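Local coordinates for protein alpha-glucosidase (Pseudoalteromonas sp. K8, PDB 5HQA) that hydrolyses alpha-glucosides as a chloride-activated family 97 glycoside hydrolase, holding calcium and the inhibitor acarbose in its active site, at residues A[32-37]-A[133-138]; A[264-269]-A[525-530]; A[328-333]-A[364-369]. All blocks are in the same frame, centred on the assembly; numbering follows the deposited sequence.

How the contacts relate
From the N terminus, contact 1 comes first: strand 30-42 pairs with the end of strand 122-134, closing a loop rich in strand and without helix inside the N-terminal beta domain. The chain then enters the barrel domain, where contact 2 sets strand 264-269 beside strand 527-529 and so joins the two ends of a long run of alternating strands and helices. Contact 3 is nested inside that run; there the loop after strand 307-310 meets helix 363-379. Contacts 2 and 3 have centres about 25 Å apart, whereas contact 1 lies about 42 Å from contact 2 and 48 Å from contact 3, across the centre of the chain.

Contact 1. Residues A[32-37]-A[133-138]; sequences VINNSA and AVNNSH
Asn34 and Asn135 meet amide to amide where strands 30-42 and 122-134 pair antiparallel, in an N-terminal beta domain whose family belongs to the galactose mutarotase clan. The two side chains cross at about a right angle, with their amide planes turned 60° apart, and Asn34 ND2 donates to Asn135 OD1 at 3.1 Å. The acceptor lies in the plane of the Asn34 amide, but the donor stands above the carbonyl plane of Asn135 and not on a lone pair. Asn135 carries its CG anti to the backbone N (chi1 -167°), which brings OD1 over to Asn34, while its ND2 bonds to Thr31 O and helps fix the rotation of the amide.

Next to this polar pair the main chains are joined by a nearly straight bond from Asn135 N to Val32 O (3.0 Å), and a water donates to both Val32 O and Asn135 O. Ile33 and Val134 form a non-hydrogen-bonded pair, their side chains on the sheet face away from Asn34; Ile33 CD1 approaches Val134 CG2 to 4.3 Å. On its other flank Ile33 shares a classic beta bulge with Val32, both residues facing Ile25 of strand 22-27.

Farther along, a hydroxyl takes the place of a main-chain acceptor: Ser36 OG receives Ala133 N at 2.9 Å and gives its own proton to Asn34 O at 2.7 Å.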
ATOM      1  N   VAL A  32     -13.493 -21.255 -10.612  1.00 12.54           N
ATOM      2  CA  VAL A  32     -12.550 -20.214 -10.980  1.00 13.36           C
ATOM      3  C   VAL A  32     -11.119 -20.579 -10.610  1.00 12.94           C
ATOM      4  O   VAL A  32     -10.188 -20.141 -11.295  1.00 13.02           O
ATOM      5  CB  VAL A  32     -12.941 -18.844 -10.380  1.00 13.20           C
ATOM      6  CG1 VAL A  32     -14.227 -18.361 -11.014  1.00 14.35           C
ATOM      7  CG2 VAL A  32     -13.113 -18.925  -8.870  1.00 12.36           C
ATOM      8  N   ILE A  33     -10.922 -21.392  -9.574  1.00 11.41           N
ATOM      9  CA  ILE A  33      -9.615 -21.913  -9.192  1.00 10.84           C
ATOM     10  C   ILE A  33      -9.702 -23.435  -9.255  1.00 13.90           C
ATOM     11  O   ILE A  33     -10.485 -24.048  -8.515  1.00 13.28           O
ATOM     12  CB  ILE A  33      -9.192 -21.441  -7.788  1.00 12.74           C
ATOM     13  CG1 ILE A  33      -9.083 -19.904  -7.726  1.00 11.24           C
ATOM     14  CG2 ILE A  33      -7.874 -22.109  -7.353  1.00 11.42           C
ATOM     15  CD1 ILE A  33      -7.977 -19.321  -8.579  1.00 11.52           C
ATOM     16  N   ASN A  34      -8.928 -24.040 -10.161  1.00 10.73           N
ATOM     17  CA  ASN A  34      -8.885 -25.485 -10.294  1.00 10.84           C
ATOM     18  C   ASN A  34      -8.088 -26.085  -9.141  1.00 11.70           C
ATOM     19  O   ASN A  34      -7.505 -25.368  -8.326  1.00 13.09           O
ATOM     20  CB  ASN A  34      -8.261 -25.871 -11.633  1.00 12.36           C
ATOM     21  CG  ASN A  34      -9.168 -25.569 -12.815  1.00 15.68           C
ATOM     22  OD1 ASN A  34     -10.389 -25.579 -12.694  1.00 15.44           O
ATOM     23  ND2 ASN A  34      -8.569 -25.309 -13.967  1.00 14.26           N
ATOM     24  N   ASN A  35      -8.049 -27.422  -9.082  1.00 12.68           N
ATOM     25  CA  ASN A  35      -7.241 -28.136  -8.093  1.00 13.57           C
ATOM     26  C   ASN A  35      -5.872 -27.490  -7.948  1.00 13.65           C
ATOM     27  O   ASN A  35      -5.116 -27.389  -8.920  1.00 12.64           O
ATOM     28  CB  ASN A  35      -7.059 -29.602  -8.497  1.00 19.08           C
ATOM     29  CG  ASN A  35      -8.346 -30.378  -8.488  1.00 28.04           C
ATOM     30  OD1 ASN A  35      -9.217 -30.155  -7.648  1.00 26.06           O
ATOM     31  ND2 ASN A  35      -8.473 -31.307  -9.432  1.00 35.02           N
ATOM     32  N   SER A  36      -5.554 -27.058  -6.729  1.00 11.75           N
ATOM     33  CA  SER A  36      -4.334 -26.317  -6.436  1.00 10.22           C
ATOM     34  C   SER A  36      -3.632 -26.973  -5.258  1.00 13.12           C
ATOM     35  O   SER A  36      -4.253 -27.184  -4.214  1.00 12.63           O
ATOM     36  CB  SER A  36      -4.660 -24.857  -6.114  1.00 10.50           C
ATOM     37  OG  SER A  36      -5.304 -24.224  -7.210  1.00 12.46           O
ATOM     38  N   ALA A  37      -2.341 -27.273  -5.419  1.00 11.28           N
ATOM     39  CA  ALA A  37      -1.592 -28.056  -4.441  1.00 13.12           C
ATOM     40  C   ALA A  37      -1.334 -27.271  -3.149  1.00 13.85           C
ATOM     41  O   ALA A  37      -1.341 -26.037  -3.119  1.00 12.01           O
ATOM     42  CB  ALA A  37      -0.258 -28.511  -5.038  1.00 11.92           C
ATOM     43  N   ALA A 133      -4.300 -22.318  -9.156  1.00  9.61           N
ATOM     44  CA  ALA A 133      -4.477 -22.786 -10.530  1.00 11.28           C
ATOM     45  C   ALA A 133      -5.718 -22.117 -11.114  1.00 13.90           C
ATOM     46  O   ALA A 133      -6.851 -22.481 -10.777  1.00 13.82           O
ATOM     47  CB  ALA A 133      -4.586 -24.308 -10.585  1.00 10.57           C
ATOM     48  N   VAL A 134      -5.507 -21.149 -11.996  1.00 10.79           N
ATOM     49  CA  VAL A 134      -6.614 -20.372 -12.544  1.00 10.59           C
ATOM     50  C   VAL A 134      -7.285 -21.153 -13.665  1.00 13.77           C
ATOM     51  O   VAL A 134      -6.627 -21.594 -14.620  1.00 13.98           O
ATOM     52  CB  VAL A 134      -6.124 -19.006 -13.044  1.00 10.68           C
ATOM     53  CG1 VAL A 134      -7.288 -18.219 -13.640  1.00  9.54           C
ATOM     54  CG2 VAL A 134      -5.485 -18.243 -11.906  1.00 10.77           C
ATOM     55  N   ASN A 135      -8.601 -21.306 -13.559  1.00 11.48           N
ATOM     56  CA  ASN A 135      -9.373 -21.984 -14.589  1.00 11.81           C
ATOM     57  C   ASN A 135      -9.530 -21.080 -15.811  1.00 13.51           C
ATOM     58  O   ASN A 135      -9.722 -19.868 -15.678  1.00 12.95           O
ATOM     59  CB  ASN A 135     -10.741 -22.368 -14.033  1.00 11.03           C
ATOM     60  CG  ASN A 135     -11.468 -23.336 -14.924  1.00 16.21           C
ATOM     61  OD1 ASN A 135     -10.847 -24.093 -15.672  1.00 17.13           O
ATOM     62  ND2 ASN A 135     -12.783 -23.317 -14.863  1.00 16.23           N
ATOM     63  N   ASN A 136      -9.433 -21.677 -17.007  1.00 12.54           N
ATOM     64  CA  ASN A 136      -9.550 -20.942 -18.276  1.00 13.94           C
ATOM     65  C   ASN A 136      -8.565 -19.773 -18.349  1.00 13.98           C
ATOM     66  O   ASN A 136      -8.909 -18.655 -18.748  1.00 14.66           O
ATOM     67  CB  ASN A 136     -10.982 -20.448 -18.488  1.00 14.08           C
ATOM     68  CG  ASN A 136     -11.946 -21.582 -18.698  1.00 20.34           C
ATOM     69  OD1 ASN A 136     -11.657 -22.521 -19.434  1.00 20.94           O
ATOM     70  ND2 ASN A 136     -13.091 -21.519 -18.031  1.00 22.17           N
ATOM     71  N   SER A 137      -7.314 -20.036 -17.962  1.00 13.45           N
ATOM     72  CA  SER A 137      -6.319 -18.967 -17.942  1.00 10.98           C
ATOM     73  C   SER A 137      -6.019 -18.442 -19.340  1.00 12.46           C
ATOM     74  O   SER A 137      -5.557 -17.303 -19.476  1.00 13.99           O
ATOM     75  CB  SER A 137      -5.023 -19.453 -17.276  1.00 12.54           C
ATOM     76  OG  SER A 137      -4.377 -20.474 -18.039  1.00 12.62           O
ATOM     77  N   HIS A 138      -6.290 -19.241 -20.376  1.00 11.09           N
ATOM     78  CA  HIS A 138      -5.982 -18.840 -21.743  1.00 13.96           C
ATOM     79  C   HIS A 138      -6.869 -17.699 -22.240  1.00 17.07           C
ATOM     80  O   HIS A 138      -6.532 -17.073 -23.249  1.00 16.90           O
ATOM     81  CB  HIS A 138      -6.113 -20.044 -22.678  1.00 14.84           C
ATOM     82  CG  HIS A 138      -7.492 -20.621 -22.720  1.00 20.82           C
ATOM     83  ND1 HIS A 138      -8.066 -21.259 -21.639  1.00 23.62           N
ATOM     84  CD2 HIS A 138      -8.420 -20.648 -23.708  1.00 23.33           C
ATOM     85  CE1 HIS A 138      -9.287 -21.654 -21.960  1.00 23.65           C
ATOM     86  NE2 HIS A 138      -9.523 -21.302 -23.211  1.00 23.56           N
TER
HETATM   87  O   HOH W   1     -11.197 -18.496 -13.623  1.00 15.81           O

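Contact 2. Residues A[264-269]-A[525-530]; sequences GKYIGI and SPIQMA
Tyr266 spreads its ring across Met529, whose CB makes a CH-pi contact 3.8 Å from the ring centroid and 23° off the normal, over the face but offset toward the rim. The same methionine adds a Met-aromatic contact, oblique to the ring, with SD 4.5 Å from the Tyr266 centroid. Met529 holds CG anti to its backbone N (chi1 -163°) and stays extended beyond it, a course that carries the chain past the ring and brings CE to within 3.4 Å of Gly268 N, where glycine has no side chain in the way. Tyr266 CG lies between its own backbone N and carbonyl carbon (chi1 70°), which turns the ring toward the neighbouring strand; there CE1 also touches Ile527 CD1 at 3.9 Å. The hydroxyl end of the tyrosine is held by Asp489.

Between the two backbones runs a parallel ladder of four hydrogen bonds, ending with Ala530 N to Tyr266 O at 2.8 Å. Past that rung a water links the strands, accepting from Gly268 N and lying 2.7 Å from Ala530 O. On the other face of the sheet Lys265 and Gln528 lie side by side near their backbones, then part: Lys265 NZ goes to the carbonyls of Val550 and Ile547, and Gln528 NE2 to that of Leu523.

This is the closing seam of a TIM barrel, its first strand against its last. The side chain of Met529 is about 8 Å from the bound acarbose unit. Strand 264-269 pairs on its other side with strand 307-310, Ile267 and Ile269 pack against helix 290-303, and Ile527 reaches Ile452 and Thr453 of strand 451-454.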
ATOM      1  N   GLY A 264      -3.170  13.179   8.865  1.00 13.63           N
ATOM      2  CA  GLY A 264      -3.157  14.582   8.496  1.00 13.31           C
ATOM      3  C   GLY A 264      -2.429  14.801   7.187  1.00 13.72           C
ATOM      4  O   GLY A 264      -2.012  13.856   6.521  1.00 16.72           O
ATOM      5  N   LYS A 265      -2.276  16.070   6.833  1.00 14.61           N
ATOM      6  CA  LYS A 265      -1.614  16.449   5.594  1.00 13.68           C
ATOM      7  C   LYS A 265      -0.267  17.081   5.900  1.00 14.42           C
ATOM      8  O   LYS A 265      -0.080  17.688   6.958  1.00 18.01           O
ATOM      9  CB  LYS A 265      -2.488  17.410   4.788  1.00 14.26           C
ATOM     10  CG  LYS A 265      -3.724  16.721   4.213  1.00 15.29           C
ATOM     11  CD  LYS A 265      -4.731  17.729   3.681  1.00 15.13           C
ATOM     12  CE  LYS A 265      -5.336  18.537   4.825  1.00 17.06           C
ATOM     13  NZ  LYS A 265      -6.540  19.268   4.368  1.00 19.27           N
ATOM     14  N   TYR A 266       0.683  16.925   4.979  1.00 12.88           N
ATOM     15  CA  TYR A 266       2.014  17.466   5.210  1.00 14.60           C
ATOM     16  C   TYR A 266       2.590  18.014   3.915  1.00 14.89           C
ATOM     17  O   TYR A 266       2.114  17.715   2.817  1.00 16.47           O
ATOM     18  CB  TYR A 266       2.958  16.414   5.831  1.00 13.85           C
ATOM     19  CG  TYR A 266       3.373  15.266   4.939  1.00 12.89           C
ATOM     20  CD1 TYR A 266       2.494  14.225   4.645  1.00 12.90           C
ATOM     21  CD2 TYR A 266       4.661  15.196   4.428  1.00 13.18           C
ATOM     22  CE1 TYR A 266       2.881  13.159   3.840  1.00 15.70           C
ATOM     23  CE2 TYR A 266       5.060  14.136   3.628  1.00 14.56           C
ATOM     24  CZ  TYR A 266       4.164  13.122   3.336  1.00 17.01           C
ATOM     25  OH  TYR A 266       4.561  12.077   2.536  1.00 18.22           O
ATOM     26  N   ILE A 267       3.611  18.857   4.071  1.00 13.56           N
ATOM     27  CA  ILE A 267       4.412  19.340   2.955  1.00 13.01           C
ATOM     28  C   ILE A 267       5.853  18.944   3.234  1.00 16.38           C
ATOM     29  O   ILE A 267       6.153  18.330   4.264  1.00 14.99           O
ATOM     30  CB  ILE A 267       4.284  20.860   2.776  1.00 14.44           C
ATOM     31  CG1 ILE A 267       4.784  21.583   4.033  1.00 14.41           C
ATOM     32  CG2 ILE A 267       2.836  21.243   2.446  1.00 14.60           C
ATOM     33  CD1 ILE A 267       4.616  23.094   3.977  1.00 14.80           C
ATOM     34  N   GLY A 268       6.765  19.289   2.334  1.00 16.65           N
ATOM     35  CA  GLY A 268       8.125  18.899   2.609  1.00 14.45           C
ATOM     36  C   GLY A 268       9.166  19.560   1.748  1.00 15.57           C
ATOM     37  O   GLY A 268       8.897  19.929   0.604  1.00 16.33           O
ATOM     38  N   ILE A 269      10.358  19.740   2.313  1.00 13.95           N
ATOM     39  CA  ILE A 269      11.552  20.019   1.528  1.00 13.86           C
ATOM     40  C   ILE A 269      11.918  18.685   0.892  1.00 17.66           C
ATOM     41  O   ILE A 269      12.460  17.792   1.553  1.00 14.64           O
ATOM     42  CB  ILE A 269      12.682  20.589   2.384  1.00 14.52           C
ATOM     43  CG1 ILE A 269      12.260  21.947   2.944  1.00 15.81           C
ATOM     44  CG2 ILE A 269      13.968  20.716   1.575  1.00 16.53           C
ATOM     45  CD1 ILE A 269      13.193  22.505   4.017  1.00 15.86           C
ATOM     46  N   SER A 525      -4.573   7.333   1.975  1.00 12.02           N
ATOM     47  CA  SER A 525      -3.446   7.294   2.896  1.00 11.09           C
ATOM     48  C   SER A 525      -3.788   8.149   4.104  1.00 11.44           C
ATOM     49  O   SER A 525      -4.400   9.215   3.932  1.00 12.02           O
ATOM     50  CB  SER A 525      -2.162   7.802   2.235  1.00 13.10           C
ATOM     51  OG  SER A 525      -1.082   7.764   3.151  1.00 14.32           O
ATOM     52  N   PRO A 526      -3.439   7.727   5.327  1.00 11.78           N
ATOM     53  CA  PRO A 526      -3.763   8.560   6.500  1.00 11.35           C
ATOM     54  C   PRO A 526      -2.943   9.831   6.563  1.00 11.51           C
ATOM     55  O   PRO A 526      -3.368  10.796   7.215  1.00 15.23           O
ATOM     56  CB  PRO A 526      -3.457   7.635   7.685  1.00 12.16           C
ATOM     57  CG  PRO A 526      -2.395   6.721   7.157  1.00 11.11           C
ATOM     58  CD  PRO A 526      -2.762   6.478   5.715  1.00 11.23           C
ATOM     59  N   ILE A 527      -1.777   9.860   5.924  1.00 11.21           N
ATOM     60  CA  ILE A 527      -1.047  11.101   5.702  1.00 13.58           C
ATOM     61  C   ILE A 527      -0.985  11.331   4.202  1.00 13.63           C
ATOM     62  O   ILE A 527      -0.718  10.400   3.434  1.00 12.74           O
ATOM     63  CB  ILE A 527       0.359  11.106   6.339  1.00 13.45           C
ATOM     64  CG1 ILE A 527       1.207   9.931   5.860  1.00 13.76           C
ATOM     65  CG2 ILE A 527       0.252  11.118   7.866  1.00 14.65           C
ATOM     66  CD1 ILE A 527       2.681  10.076   6.230  1.00 15.63           C
ATOM     67  N   GLN A 528      -1.292  12.553   3.789  1.00 12.54           N
ATOM     68  CA  GLN A 528      -1.299  12.948   2.392  1.00 12.81           C
ATOM     69  C   GLN A 528      -0.368  14.137   2.243  1.00 12.71           C
ATOM     70  O   GLN A 528      -0.499  15.126   2.971  1.00 12.09           O
ATOM     71  CB  GLN A 528      -2.711  13.321   1.924  1.00 13.57           C
ATOM     72  CG  GLN A 528      -3.709  12.137   1.862  1.00 13.06           C
ATOM     73  CD  GLN A 528      -3.533  11.275   0.610  1.00 17.88           C
ATOM     74  OE1 GLN A 528      -2.494  11.320  -0.057  1.00 18.99           O
ATOM     75  NE2 GLN A 528      -4.549  10.481   0.293  1.00 17.03           N
ATOM     76  N   MET A 529       0.574  14.041   1.322  1.00 10.91           N
ATOM     77  CA  MET A 529       1.453  15.166   1.063  1.00 11.17           C
ATOM     78  C   MET A 529       0.806  16.106   0.066  1.00 13.08           C
ATOM     79  O   MET A 529       0.123  15.670  -0.861  1.00 14.03           O
ATOM     80  CB  MET A 529       2.803  14.692   0.526  1.00 11.79           C
ATOM     81  CG  MET A 529       3.882  15.748   0.635  1.00 12.67           C
ATOM     82  SD  MET A 529       5.433  15.074   0.009  1.00 15.31           S
ATOM     83  CE  MET A 529       6.579  16.342   0.565  1.00 15.88           C
ATOM     84  N   ALA A 530       1.001  17.398   0.283  1.00 11.84           N
ATOM     85  CA  ALA A 530       0.909  18.378  -0.792  1.00 12.10           C
ATOM     86  C   ALA A 530       2.341  18.525  -1.282  1.00 13.59           C
ATOM     87  O   ALA A 530       3.146  19.234  -0.676  1.00 14.13           O
ATOM     88  CB  ALA A 530       0.309  19.694  -0.311  1.00 12.33           C
TER
HETATM   89  O   HOH W   2       5.681  20.154  -0.271  1.00 13.49           O

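Contact 3. Residues A[328-333]-A[364-369]; sequences FSFTQP and SNYRKQ
Phe330 and Tyr366 form an edge-to-face aromatic pair where a barrel loop, following strand 307-310, lies against helix 363-379 of the TIM barrel. The edge of Tyr366 points at the face of Phe330: CD1 stands 3.7 Å above the Phe330 ring plane, over its centre, with the planes 50° apart. Tyr366 CG is anti to the backbone N (chi1 -176°), sending the ring off the helix toward the phenylalanine. His357 also packs on this side, edge-to-face with Phe330 and hydrogen-bonded through ND1 to the Tyr366 hydroxyl.

Two helix amides next to this cluster grip the loop carrying Phe328, whose side chain is about 7 Å from bound acarbose. Phe328 O accepts from both Asn365 ND2 and Gln369 NE2, each at 3.0 Å and nearly straight, with the carbonyl oxygen in the plane of each amide. Gln369 closes the grip with its other end, OE1 taking Phe330 N at 2.8 Å, while NE2 also donates to Asn365 O one helical turn back. Held at both ends, the glutamine amide can hardly turn.

Beyond Gln369 the contact slackens toward the partly exposed Ser329 and Thr331. Here the loop is shaped by its own bonds, Ser329 OG accepting from Thr331 N in an ST turn and from Gln332 N as well. A water bridges the two segments here, 2.6 Å from Thr331 OG1 and donating to Gln369 OE1 at 2.7 Å.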
ATOM      1  N   PHE A 328      25.889   7.193   6.377  1.00 20.32           N
ATOM      2  CA  PHE A 328      24.810   8.002   6.936  1.00 19.09           C
ATOM      3  C   PHE A 328      24.881   8.008   8.458  1.00 19.39           C
ATOM      4  O   PHE A 328      25.024   6.956   9.090  1.00 19.62           O
ATOM      5  CB  PHE A 328      23.450   7.453   6.498  1.00 17.49           C
ATOM      6  CG  PHE A 328      23.033   7.872   5.125  1.00 17.90           C
ATOM      7  CD1 PHE A 328      23.019   9.212   4.767  1.00 19.72           C
ATOM      8  CD2 PHE A 328      22.642   6.924   4.193  1.00 18.58           C
ATOM      9  CE1 PHE A 328      22.619   9.605   3.494  1.00 22.40           C
ATOM     10  CE2 PHE A 328      22.243   7.300   2.920  1.00 20.49           C
ATOM     11  CZ  PHE A 328      22.233   8.645   2.566  1.00 21.02           C
ATOM     12  N   SER A 329      24.787   9.197   9.044  1.00 17.68           N
ATOM     13  CA  SER A 329      24.513   9.345  10.466  1.00 18.71           C
ATOM     14  C   SER A 329      23.028   9.621  10.649  1.00 19.88           C
ATOM     15  O   SER A 329      22.434  10.401   9.897  1.00 19.96           O
ATOM     16  CB  SER A 329      25.327  10.489  11.078  1.00 19.49           C
ATOM     17  OG  SER A 329      24.917  10.751  12.413  1.00 20.15           O
ATOM     18  N   PHE A 330      22.424   8.979  11.642  1.00 16.21           N
ATOM     19  CA  PHE A 330      21.020   9.224  11.935  1.00 15.92           C
ATOM     20  C   PHE A 330      20.836  10.036  13.205  1.00 18.26           C
ATOM     21  O   PHE A 330      19.712  10.153  13.703  1.00 20.88           O
ATOM     22  CB  PHE A 330      20.267   7.896  11.984  1.00 15.37           C
ATOM     23  CG  PHE A 330      20.350   7.141  10.681  1.00 16.81           C
ATOM     24  CD1 PHE A 330      19.551   7.506   9.605  1.00 16.61           C
ATOM     25  CD2 PHE A 330      21.268   6.114  10.511  1.00 16.22           C
ATOM     26  CE1 PHE A 330      19.640   6.842   8.396  1.00 15.88           C
ATOM     27  CE2 PHE A 330      21.360   5.435   9.298  1.00 16.49           C
ATOM     28  CZ  PHE A 330      20.546   5.803   8.239  1.00 16.41           C
ATOM     29  N   THR A 331      21.909  10.634  13.713  1.00 18.12           N
ATOM     30  CA  THR A 331      21.829  11.555  14.839  1.00 20.27           C
ATOM     31  C   THR A 331      22.490  12.897  14.585  1.00 23.72           C
ATOM     32  O   THR A 331      22.176  13.852  15.305  1.00 24.90           O
ATOM     33  CB  THR A 331      22.476  10.945  16.094  1.00 21.37           C
ATOM     34  OG1 THR A 331      23.801  10.500  15.770  1.00 22.57           O
ATOM     35  CG2 THR A 331      21.663   9.773  16.615  1.00 21.30           C
ATOM     36  N   GLN A 332      23.396  13.008  13.609  1.00 20.50           N
ATOM     37  CA  GLN A 332      24.200  14.211  13.452  1.00 21.29           C
ATOM     38  C   GLN A 332      23.694  15.036  12.280  1.00 22.61           C
ATOM     39  O   GLN A 332      23.911  14.647  11.122  1.00 21.70           O
ATOM     40  CB  GLN A 332      25.666  13.846  13.242  1.00 26.08           C
ATOM     41  CG  GLN A 332      26.559  15.054  13.002  1.00 33.44           C
ATOM     42  CD  GLN A 332      26.564  16.009  14.189  1.00 42.86           C
ATOM     43  OE1 GLN A 332      26.844  15.606  15.323  1.00 43.97           O
ATOM     44  NE2 GLN A 332      26.235  17.278  13.935  1.00 43.59           N
ATOM     45  N   PRO A 333      23.048  16.174  12.509  1.00 24.18           N
ATOM     46  CA  PRO A 333      22.638  17.024  11.390  1.00 22.25           C
ATOM     47  C   PRO A 333      23.824  17.735  10.757  1.00 21.49           C
ATOM     48  O   PRO A 333      24.885  17.918  11.363  1.00 21.44           O
ATOM     49  CB  PRO A 333      21.683  18.028  12.042  1.00 23.41           C
ATOM     50  CG  PRO A 333      22.174  18.114  13.444  1.00 30.54           C
ATOM     51  CD  PRO A 333      22.597  16.717  13.803  1.00 27.19           C
ATOM     52  N   SER A 364      22.226  -2.470   8.483  1.00 14.49           N
ATOM     53  CA  SER A 364      22.988  -2.660   9.712  1.00 16.15           C
ATOM     54  C   SER A 364      23.495  -1.333  10.254  1.00 18.15           C
ATOM     55  O   SER A 364      23.495  -1.118  11.469  1.00 18.32           O
ATOM     56  CB  SER A 364      24.153  -3.618   9.470  1.00 18.35           C
ATOM     57  OG  SER A 364      23.666  -4.914   9.160  1.00 19.79           O
ATOM     58  N   ASN A 365      23.928  -0.435   9.363  1.00 17.23           N
ATOM     59  CA  ASN A 365      24.314   0.906   9.787  1.00 16.36           C
ATOM     60  C   ASN A 365      23.137   1.648  10.404  1.00 19.02           C
ATOM     61  O   ASN A 365      23.310   2.425  11.350  1.00 19.02           O
ATOM     62  CB  ASN A 365      24.877   1.689   8.600  1.00 16.55           C
ATOM     63  CG  ASN A 365      25.252   3.113   8.970  1.00 20.24           C
ATOM     64  OD1 ASN A 365      26.079   3.336   9.850  1.00 22.69           O
ATOM     65  ND2 ASN A 365      24.648   4.087   8.294  1.00 19.21           N
ATOM     66  N   TYR A 366      21.931   1.431   9.877  1.00 16.97           N
ATOM     67  CA  TYR A 366      20.744   2.035  10.478  1.00 16.37           C
ATOM     68  C   TYR A 366      20.424   1.381  11.815  1.00 16.61           C
ATOM     69  O   TYR A 366      20.180   2.067  12.813  1.00 19.33           O
ATOM     70  CB  TYR A 366      19.562   1.902   9.519  1.00 15.62           C
ATOM     71  CG  TYR A 366      18.272   2.577   9.952  1.00 16.11           C
ATOM     72  CD1 TYR A 366      18.275   3.729  10.734  1.00 15.94           C
ATOM     73  CD2 TYR A 366      17.043   2.059   9.553  1.00 16.88           C
ATOM     74  CE1 TYR A 366      17.078   4.348  11.112  1.00 14.23           C
ATOM     75  CE2 TYR A 366      15.851   2.668   9.917  1.00 15.72           C
ATOM     76  CZ  TYR A 366      15.874   3.807  10.690  1.00 16.30           C
ATOM     77  OH  TYR A 366      14.679   4.384  11.046  1.00 16.70           O
ATOM     78  N   ARG A 367      20.430   0.047  11.849  1.00 15.70           N
ATOM     79  CA  ARG A 367      20.062  -0.677  13.062  1.00 16.64           C
ATOM     80  C   ARG A 367      20.942  -0.273  14.240  1.00 19.99           C
ATOM     81  O   ARG A 367      20.448  -0.097  15.363  1.00 18.29           O
ATOM     82  CB  ARG A 367      20.151  -2.183  12.803  1.00 19.60           C
ATOM     83  CG  ARG A 367      20.168  -3.042  14.052  1.00 27.51           C
ATOM     84  CD  ARG A 367      18.783  -3.223  14.624  1.00 34.87           C
ATOM     85  NE  ARG A 367      18.020  -4.216  13.877  1.00 38.86           N
ATOM     86  CZ  ARG A 367      17.405  -5.263  14.416  1.00 29.58           C
ATOM     87  NH1 ARG A 367      17.441  -5.473  15.719  1.00 25.70           N
ATOM     88  NH2 ARG A 367      16.732  -6.092  13.640  1.00 29.04           N
ATOM     89  N   LYS A 368      22.246  -0.099  14.008  1.00 19.51           N
ATOM     90  CA  LYS A 368      23.121   0.217  15.127  1.00 22.73           C
ATOM     91  C   LYS A 368      22.865   1.609  15.680  1.00 22.40           C
ATOM     92  O   LYS A 368      23.141   1.847  16.859  1.00 22.86           O
ATOM     93  CB  LYS A 368      24.593   0.051  14.730  1.00 28.08           C
ATOM     94  CG  LYS A 368      25.194   1.174  13.921  1.00 39.69           C
ATOM     95  CD  LYS A 368      26.558   0.753  13.347  1.00 48.17           C
ATOM     96  CE  LYS A 368      27.134   1.807  12.388  1.00 46.98           C
ATOM     97  NZ  LYS A 368      27.898   1.207  11.240  1.00 43.19           N
ATOM     98  N   GLN A 369      22.309   2.519  14.878  1.00 20.58           N
ATOM     99  CA  GLN A 369      22.036   3.884  15.321  1.00 21.12           C
ATOM    100  C   GLN A 369      20.571   4.117  15.662  1.00 19.14           C
ATOM    101  O   GLN A 369      20.216   5.211  16.110  1.00 20.29           O
ATOM    102  CB  GLN A 369      22.449   4.889  14.244  1.00 19.55           C
ATOM    103  CG  GLN A 369      23.875   4.791  13.780  1.00 20.41           C
ATOM    104  CD  GLN A 369      24.174   5.825  12.719  1.00 22.83           C
ATOM    105  OE1 GLN A 369      24.028   7.032  12.952  1.00 21.15           O
ATOM    106  NE2 GLN A 369      24.572   5.365  11.534  1.00 20.65           N
TER
HETATM  107  O   HOH W   3      24.372   8.024  15.415  1.00 27.65           O